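Local coordinates for protein 11R-lipoxygenase (PDB 3VF1) that is a calcium-dependent lipoxygenase that carries one non-heme iron and probably inserts both atoms of molecular oxygen into a polyunsaturated fatty acid, at residues G29-A34 against D98-K103; T36-S41 against L57-H62. All coordinates share one frame; numbering follows the deposited sequence.

Contact 1: G29-A34 against D98-K103; sequences GDLRGA and DWYIAK
Leu31 lying on the ring of Tyr100, beside a single backbone hydrogen bond, joins the loop that leaves strand 20-28 to the beginning of strand 100-109, the two segments running nearly antiparallel. The bond goes from Gly29 N to Tyr100 O, 2.9 Å long and fairly straight at 160°. Tyr100 points its CB toward the loop, and CG anti to the backbone N (chi1 -179°) carries the ring beneath Leu31, so that the loop meets one face and one edge of it. Over the face sits Leu31: CD1 stands 3.9 Å from the ring centroid and close to the ring normal, a CH-pi contact, while CB approaches Tyr100 CD2 at 3.7 Å nearer the backbone. Along the rim of the same ring runs the main chain, with Gly29 CA 3.5 Å from Tyr100 CD2. Gly29, lacking a side chain, lets the main chain come this close. The setting is the PLAT domain, a C2-like beta sandwich, and strand 100-109 is an inner strand of one of its sheets; at the far end of the contact Ala102 and Lys103 both face Glu27, forming a classic beta bulge. Trp126, predicted to stabilise binding to the partner protein COTL1, meets the ring of Tyr100 and also touches Leu31 and Asp98. Toward the other end the two segments diverge, Gly33 N lying 4.3 Å from Asp98 O, too far for a bond. Gly33 and Asp98 at this end are both predicted to bind calcium.

Contact 2: T36-S41 against L57-H62; sequences TDASVS and LDKYFH. Unlike the reference sequence in segment 57-62: Tyr60 (reference Asp).
Backbone hydrogen bonds join 36-41 to 57-62 in antiparallel fashion. Val40 and Leu57 form a hydrogen-bonded pair: Val40 N reaches Leu57 O at 2.9 Å, and Leu57 N returns a bond to Val40 O. Farther on, Ala38 N donates to Lys59 O (2.9 Å), and a weak bond from Phe61 N to Thr36 O follows.

Between these, a side chain takes over. Ser39 OG, set beside its own backbone N by chi1 of -59°, accepts from Lys59 N at 3.1 Å and donates to Asp37 OD1, which it meets from above the carboxylate plane. Replacing Ser39 by an alanine removes the hydroxyl, which is likely to leave Lys59 N without this acceptor and Asp37 freer to turn. The other carboxylate oxygen, Asp37 OD2, lies 3.3 Å from Tyr60 CE1 at the ring edge, with carboxylate and ring planes 84° apart; Tyr60 differs from the reference aspartate. Lys59 NZ forms a salt bridge with Asp71.

Apolar contacts are fewer. Ala38 CB touches Phe61 CE2 at 3.4 Å, and Val40 CG2 approaches Leu57 CD1 at 4.1 Å. Lys59 lays its CG near Ala38 CB.

The pairing continues the antiparallel edge of a PLAT beta sandwich, where 55-57 is the outermost strand beside 40-46, into loops in which Asp58 is a predicted calcium ligand.

How the contacts relate
From the N terminus, strand 20-28 runs into 29-34, the first half of contact 1, and the chain passes almost directly into 36-41. Contact 2 closes first, when 57-62, leading out of strand 55-57, returns alongside 36-41. The chain then passes through strands 70-77 and 83-90 before 98-103 closes contact 1, so contact 2 is nested inside the larger loop. Contact 1 joins the loop after 20-28 to strand 100-109 of one sheet, and contact 2 extends the 40-46/55-57 edge of the other. Their centres lie 11 Å apart, and Trp99 bridges them by packing on Ala38, Val40 and Lys59, while Arg32 makes a cation-pi contact with Phe61.

Contact 1: G29-A34 against D98-K103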
ATOM      1  N   GLY A  29       7.551 -23.754  -7.960  1.00 48.91           N
ATOM      2  CA  GLY A  29       7.349 -22.672  -7.014  1.00 50.34           C
ATOM      3  C   GLY A  29       6.607 -23.136  -5.777  1.00 51.98           C
ATOM      4  O   GLY A  29       6.333 -24.326  -5.619  1.00 56.29           O
ATOM      5  N   ASP A  30       6.273 -22.195  -4.899  1.00 53.08           N
ATOM      6  CA  ASP A  30       5.630 -22.530  -3.632  1.00 57.83           C
ATOM      7  C   ASP A  30       4.110 -22.620  -3.757  1.00 55.68           C
ATOM      8  O   ASP A  30       3.432 -23.057  -2.828  1.00 61.80           O
ATOM      9  CB  ASP A  30       6.014 -21.517  -2.548  1.00 57.99           C
ATOM     10  CG  ASP A  30       5.654 -20.090  -2.924  1.00 63.75           C
ATOM     11  OD1 ASP A  30       4.741 -19.900  -3.754  1.00 60.18           O
ATOM     12  OD2 ASP A  30       6.286 -19.157  -2.383  1.00 70.39           O
ATOM     13  N   LEU A  31       3.575 -22.208  -4.902  1.00 51.69           N
ATOM     14  CA  LEU A  31       2.144 -22.322  -5.150  1.00 49.45           C
ATOM     15  C   LEU A  31       1.826 -23.686  -5.750  1.00 51.64           C
ATOM     16  O   LEU A  31       2.695 -24.336  -6.330  1.00 55.22           O
ATOM     17  CB  LEU A  31       1.661 -21.210  -6.082  1.00 47.21           C
ATOM     18  CG  LEU A  31       1.923 -19.781  -5.600  1.00 46.84           C
ATOM     19  CD1 LEU A  31       1.306 -18.778  -6.561  1.00 47.39           C
ATOM     20  CD2 LEU A  31       1.390 -19.574  -4.189  1.00 45.44           C
ATOM     21  N   ARG A  32       0.577 -24.111  -5.604  1.00 52.94           N
ATOM     22  CA  ARG A  32       0.164 -25.443  -6.025  1.00 58.62           C
ATOM     23  C   ARG A  32      -1.307 -25.448  -6.423  1.00 63.11           C
ATOM     24  O   ARG A  32      -2.188 -25.279  -5.582  1.00 61.99           O
ATOM     25  CB  ARG A  32       0.404 -26.440  -4.890  1.00 62.93           C
ATOM     26  CG  ARG A  32      -0.255 -27.797  -5.076  1.00 71.00           C
ATOM     27  CD  ARG A  32       0.472 -28.651  -6.099  1.00 76.86           C
ATOM     28  NE  ARG A  32      -0.074 -30.007  -6.139  1.00 84.48           N
ATOM     29  CZ  ARG A  32      -1.104 -30.388  -6.891  1.00 87.34           C
ATOM     30  NH1 ARG A  32      -1.714 -29.524  -7.692  1.00 82.65           N
ATOM     31  NH2 ARG A  32      -1.523 -31.646  -6.845  1.00 90.87           N
ATOM     32  N   GLY A  33      -1.566 -25.645  -7.711  1.00 65.95           N
ATOM     33  CA  GLY A  33      -2.925 -25.701  -8.212  1.00 66.90           C
ATOM     34  C   GLY A  33      -3.563 -27.040  -7.900  1.00 77.57           C
ATOM     35  O   GLY A  33      -2.971 -27.872  -7.211  1.00 78.92           O
ATOM     36  N   ALA A  34      -4.776 -27.249  -8.400  1.00 78.47           N
ATOM     37  CA  ALA A  34      -5.467 -28.519  -8.218  1.00 79.41           C
ATOM     38  C   ALA A  34      -5.254 -29.408  -9.438  1.00 84.16           C
ATOM     39  O   ALA A  34      -5.174 -28.917 -10.566  1.00 83.16           O
ATOM     40  CB  ALA A  34      -6.947 -28.285  -7.983  1.00 81.43           C
ATOM     41  N   ASP A  98      -2.280 -27.031 -13.511  1.00 69.74           N
ATOM     42  CA  ASP A  98      -1.440 -25.894 -13.861  1.00 65.27           C
ATOM     43  C   ASP A  98      -0.162 -25.923 -13.032  1.00 60.88           C
ATOM     44  O   ASP A  98      -0.206 -25.930 -11.802  1.00 61.32           O
ATOM     45  CB  ASP A  98      -2.184 -24.579 -13.638  1.00 64.92           C
ATOM     46  CG  ASP A  98      -3.294 -24.359 -14.647  1.00 69.78           C
ATOM     47  OD1 ASP A  98      -3.181 -24.874 -15.780  1.00 69.79           O
ATOM     48  OD2 ASP A  98      -4.278 -23.670 -14.308  1.00 70.95           O
ATOM     49  N   TRP A  99       0.974 -25.952 -13.718  1.00 55.62           N
ATOM     50  CA  TRP A  99       2.271 -26.007 -13.057  1.00 53.86           C
ATOM     51  C   TRP A  99       2.789 -24.604 -12.771  1.00 49.44           C
ATOM     52  O   TRP A  99       3.014 -23.819 -13.692  1.00 49.19           O
ATOM     53  CB  TRP A  99       3.272 -26.756 -13.941  1.00 55.56           C
ATOM     54  CG  TRP A  99       4.478 -27.262 -13.207  1.00 55.71           C
ATOM     55  CD1 TRP A  99       4.819 -27.005 -11.910  1.00 57.53           C
ATOM     56  CD2 TRP A  99       5.501 -28.119 -13.729  1.00 60.12           C
ATOM     57  NE1 TRP A  99       5.993 -27.649 -11.593  1.00 56.48           N
ATOM     58  CE2 TRP A  99       6.432 -28.338 -12.692  1.00 60.07           C
ATOM     59  CE3 TRP A  99       5.722 -28.720 -14.972  1.00 63.25           C
ATOM     60  CZ2 TRP A  99       7.563 -29.134 -12.861  1.00 58.43           C
ATOM     61  CZ3 TRP A  99       6.846 -29.510 -15.137  1.00 63.80           C
ATOM     62  CH2 TRP A  99       7.753 -29.709 -14.087  1.00 59.93           C
ATOM     63  N   TYR A 100       2.970 -24.290 -11.493  1.00 46.93           N
ATOM     64  CA  TYR A 100       3.569 -23.019 -11.104  1.00 46.15           C
ATOM     65  C   TYR A 100       5.072 -23.204 -10.944  1.00 41.82           C
ATOM     66  O   TYR A 100       5.533 -23.837  -9.993  1.00 40.29           O
ATOM     67  CB  TYR A 100       2.957 -22.495  -9.804  1.00 45.77           C
ATOM     68  CG  TYR A 100       3.529 -21.166  -9.373  1.00 43.78           C
ATOM     69  CD1 TYR A 100       3.087 -19.981  -9.943  1.00 44.11           C
ATOM     70  CD2 TYR A 100       4.517 -21.098  -8.402  1.00 42.87           C
ATOM     71  CE1 TYR A 100       3.613 -18.762  -9.556  1.00 41.50           C
ATOM     72  CE2 TYR A 100       5.049 -19.886  -8.007  1.00 43.27           C
ATOM     73  CZ  TYR A 100       4.592 -18.722  -8.587  1.00 43.96           C
ATOM     74  OH  TYR A 100       5.119 -17.511  -8.198  1.00 44.48           O
ATOM     75  N   ILE A 101       5.829 -22.644 -11.881  1.00 43.11           N
ATOM     76  CA  ILE A 101       7.269 -22.866 -11.941  1.00 46.50           C
ATOM     77  C   ILE A 101       8.053 -21.659 -11.437  1.00 43.18           C
ATOM     78  O   ILE A 101       7.844 -20.534 -11.892  1.00 42.29           O
ATOM     79  CB  ILE A 101       7.710 -23.186 -13.381  1.00 46.81           C
ATOM     80  CG1 ILE A 101       7.012 -24.457 -13.873  1.00 47.07           C
ATOM     81  CG2 ILE A 101       9.223 -23.346 -13.454  1.00 46.89           C
ATOM     82  CD1 ILE A 101       7.248 -24.766 -15.334  1.00 48.12           C
ATOM     83  N   ALA A 102       8.957 -21.903 -10.493  1.00 40.63           N
ATOM     84  CA  ALA A 102       9.829 -20.857  -9.977  1.00 41.59           C
ATOM     85  C   ALA A 102      10.815 -20.431 -11.057  1.00 45.57           C
ATOM     86  O   ALA A 102      10.810 -19.280 -11.495  1.00 45.19           O
ATOM     87  CB  ALA A 102      10.570 -21.346  -8.743  1.00 41.10           C
ATOM     88  N   LYS A 103      11.658 -21.366 -11.485  1.00 49.13           N
ATOM     89  CA  LYS A 103      12.611 -21.104 -12.557  1.00 49.77           C
ATOM     90  C   LYS A 103      13.084 -22.398 -13.209  1.00 48.29           C
ATOM     91  O   LYS A 103      12.918 -23.484 -12.654  1.00 50.32           O
ATOM     92  CB  LYS A 103      13.813 -20.320 -12.026  1.00 52.17           C
ATOM     93  CG  LYS A 103      14.597 -21.038 -10.942  1.00 51.04           C
ATOM     94  CD  LYS A 103      15.652 -20.126 -10.335  1.00 54.64           C
ATOM     95  CE  LYS A 103      16.387 -20.800  -9.188  1.00 66.87           C
ATOM     96  NZ  LYS A 103      17.362 -19.882  -8.537  1.00 67.72           N
TER

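Contact 2: T36-S41 against L57-H62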
ATOM      1  N   THR A  36      -3.325 -33.256 -11.074  1.00 87.25           N
ATOM      2  CA  THR A  36      -2.223 -34.204 -10.952  1.00 87.69           C
ATOM      3  C   THR A  36      -1.224 -34.062 -12.096  1.00 84.69           C
ATOM      4  O   THR A  36      -0.049 -33.769 -11.874  1.00 85.40           O
ATOM      5  CB  THR A  36      -2.741 -35.655 -10.930  1.00 92.65           C
ATOM      6  OG1 THR A  36      -3.637 -35.830  -9.825  1.00 95.06           O
ATOM      7  CG2 THR A  36      -1.584 -36.637 -10.804  1.00 92.53           C
ATOM      8  N   ASP A  37      -1.696 -34.274 -13.320  1.00 87.54           N
ATOM      9  CA  ASP A  37      -0.823 -34.262 -14.487  1.00 90.67           C
ATOM     10  C   ASP A  37      -0.376 -32.842 -14.824  1.00 89.70           C
ATOM     11  O   ASP A  37      -1.074 -32.111 -15.526  1.00 90.64           O
ATOM     12  CB  ASP A  37      -1.536 -34.888 -15.687  1.00 91.49           C
ATOM     13  CG  ASP A  37      -0.570 -35.417 -16.729  1.00 92.37           C
ATOM     14  OD1 ASP A  37       0.147 -34.601 -17.345  1.00 92.88           O
ATOM     15  OD2 ASP A  37      -0.530 -36.647 -16.934  1.00 93.94           O
ATOM     16  N   ALA A  38       0.792 -32.455 -14.321  1.00 83.94           N
ATOM     17  CA  ALA A  38       1.330 -31.123 -14.575  1.00 81.45           C
ATOM     18  C   ALA A  38       2.416 -31.169 -15.644  1.00 78.06           C
ATOM     19  O   ALA A  38       3.288 -30.300 -15.694  1.00 77.21           O
ATOM     20  CB  ALA A  38       1.883 -30.534 -13.296  1.00 77.04           C
ATOM     21  N   SER A  39       2.357 -32.185 -16.499  1.00 78.43           N
ATOM     22  CA  SER A  39       3.338 -32.352 -17.562  1.00 81.17           C
ATOM     23  C   SER A  39       3.237 -31.234 -18.595  1.00 79.35           C
ATOM     24  O   SER A  39       2.144 -30.774 -18.924  1.00 79.07           O
ATOM     25  CB  SER A  39       3.144 -33.701 -18.252  1.00 84.58           C
ATOM     26  OG  SER A  39       3.278 -34.769 -17.331  1.00 86.29           O
ATOM     27  N   VAL A  40       4.389 -30.807 -19.104  1.00 77.22           N
ATOM     28  CA  VAL A  40       4.444 -29.763 -20.120  1.00 77.86           C
ATOM     29  C   VAL A  40       5.516 -30.096 -21.148  1.00 76.09           C
ATOM     30  O   VAL A  40       6.249 -31.072 -20.997  1.00 73.87           O
ATOM     31  CB  VAL A  40       4.765 -28.388 -19.504  1.00 71.10           C
ATOM     32  CG1 VAL A  40       3.692 -27.989 -18.502  1.00 72.97           C
ATOM     33  CG2 VAL A  40       6.137 -28.407 -18.848  1.00 69.15           C
ATOM     34  N   SER A  41       5.596 -29.283 -22.194  1.00 72.36           N
ATOM     35  CA  SER A  41       6.639 -29.434 -23.198  1.00 74.44           C
ATOM     36  C   SER A  41       7.499 -28.175 -23.230  1.00 71.53           C
ATOM     37  O   SER A  41       6.999 -27.072 -23.016  1.00 70.91           O
ATOM     38  CB  SER A  41       6.026 -29.698 -24.574  1.00 80.08           C
ATOM     39  OG  SER A  41       5.173 -28.638 -24.966  1.00 81.26           O
ATOM     40  N   LEU A  57       8.225 -32.790 -20.683  1.00 76.42           N
ATOM     41  CA  LEU A  57       8.532 -32.839 -19.260  1.00 75.48           C
ATOM     42  C   LEU A  57       7.365 -33.439 -18.489  1.00 79.25           C
ATOM     43  O   LEU A  57       6.291 -32.845 -18.410  1.00 75.96           O
ATOM     44  CB  LEU A  57       8.830 -31.433 -18.740  1.00 73.09           C
ATOM     45  CG  LEU A  57       9.938 -30.685 -19.483  1.00 68.71           C
ATOM     46  CD1 LEU A  57      10.093 -29.278 -18.932  1.00 66.55           C
ATOM     47  CD2 LEU A  57      11.253 -31.446 -19.395  1.00 70.82           C
ATOM     48  N   ASP A  58       7.583 -34.620 -17.919  1.00 79.64           N
ATOM     49  CA  ASP A  58       6.546 -35.303 -17.158  1.00 81.91           C
ATOM     50  C   ASP A  58       6.598 -34.897 -15.690  1.00 79.13           C
ATOM     51  O   ASP A  58       7.601 -35.117 -15.010  1.00 74.00           O
ATOM     52  CB  ASP A  58       6.700 -36.819 -17.284  1.00 87.13           C
ATOM     53  CG  ASP A  58       6.548 -37.304 -18.711  1.00 90.72           C
ATOM     54  OD1 ASP A  58       5.818 -36.651 -19.489  1.00 89.63           O
ATOM     55  OD2 ASP A  58       7.158 -38.338 -19.056  1.00 93.68           O
ATOM     56  N   LYS A  59       5.512 -34.301 -15.209  1.00 76.48           N
ATOM     57  CA  LYS A  59       5.412 -33.897 -13.813  1.00 75.50           C
ATOM     58  C   LYS A  59       4.112 -34.412 -13.213  1.00 79.16           C
ATOM     59  O   LYS A  59       3.027 -34.132 -13.725  1.00 78.80           O
ATOM     60  CB  LYS A  59       5.480 -32.374 -13.692  1.00 74.54           C
ATOM     61  CG  LYS A  59       5.338 -31.855 -12.268  1.00 69.68           C
ATOM     62  CD  LYS A  59       6.428 -32.401 -11.358  1.00 67.64           C
ATOM     63  CE  LYS A  59       6.318 -31.819  -9.957  1.00 64.09           C
ATOM     64  NZ  LYS A  59       7.314 -32.406  -9.018  1.00 59.15           N
ATOM     65  N   TYR A  60       4.228 -35.168 -12.126  1.00 79.02           N
ATOM     66  CA  TYR A  60       3.063 -35.722 -11.451  1.00 86.17           C
ATOM     67  C   TYR A  60       3.105 -35.388  -9.966  1.00 85.05           C
ATOM     68  O   TYR A  60       4.128 -35.578  -9.306  1.00 84.23           O
ATOM     69  CB  TYR A  60       3.009 -37.239 -11.641  1.00 90.00           C
ATOM     70  CG  TYR A  60       3.031 -37.674 -13.090  1.00 86.75           C
ATOM     71  CD1 TYR A  60       1.888 -37.598 -13.875  1.00 87.41           C
ATOM     72  CD2 TYR A  60       4.193 -38.165 -13.670  1.00 82.54           C
ATOM     73  CE1 TYR A  60       1.903 -37.994 -15.198  1.00 91.90           C
ATOM     74  CE2 TYR A  60       4.217 -38.565 -14.993  1.00 82.96           C
ATOM     75  CZ  TYR A  60       3.070 -38.477 -15.753  1.00 91.18           C
ATOM     76  OH  TYR A  60       3.089 -38.874 -17.070  1.00 89.05           O
ATOM     77  N   PHE A  61       1.991 -34.884  -9.444  1.00 84.97           N
ATOM     78  CA  PHE A  61       1.905 -34.524  -8.035  1.00 92.85           C
ATOM     79  C   PHE A  61       1.319 -35.669  -7.216  1.00102.55           C
ATOM     80  O   PHE A  61       0.179 -36.082  -7.432  1.00 97.99           O
ATOM     81  CB  PHE A  61       1.063 -33.260  -7.855  1.00 88.60           C
ATOM     82  CG  PHE A  61       1.749 -32.006  -8.318  1.00 83.10           C
ATOM     83  CD1 PHE A  61       2.823 -31.490  -7.612  1.00 82.35           C
ATOM     84  CD2 PHE A  61       1.318 -31.340  -9.455  1.00 82.33           C
ATOM     85  CE1 PHE A  61       3.458 -30.336  -8.032  1.00 77.67           C
ATOM     86  CE2 PHE A  61       1.950 -30.184  -9.879  1.00 77.72           C
ATOM     87  CZ  PHE A  61       3.021 -29.682  -9.166  1.00 71.46           C
ATOM     88  N   HIS A  62       2.110 -36.177  -6.275  1.00108.22           N
ATOM     89  CA  HIS A  62       1.691 -37.291  -5.430  1.00110.78           C
ATOM     90  C   HIS A  62       0.453 -36.916  -4.619  1.00111.96           C
ATOM     91  O   HIS A  62      -0.637 -37.437  -4.859  1.00111.48           O
ATOM     92  CB  HIS A  62       2.828 -37.709  -4.493  1.00111.83           C
ATOM     93  CG  HIS A  62       4.109 -38.025  -5.200  1.00116.91           C
ATOM     94  ND1 HIS A  62       5.082 -37.078  -5.436  1.00118.23           N
ATOM     95  CD2 HIS A  62       4.575 -39.183  -5.727  1.00121.88           C
ATOM     96  CE1 HIS A  62       6.094 -37.639  -6.074  1.00117.02           C
ATOM     97  NE2 HIS A  62       5.812 -38.915  -6.264  1.00120.93           N
TER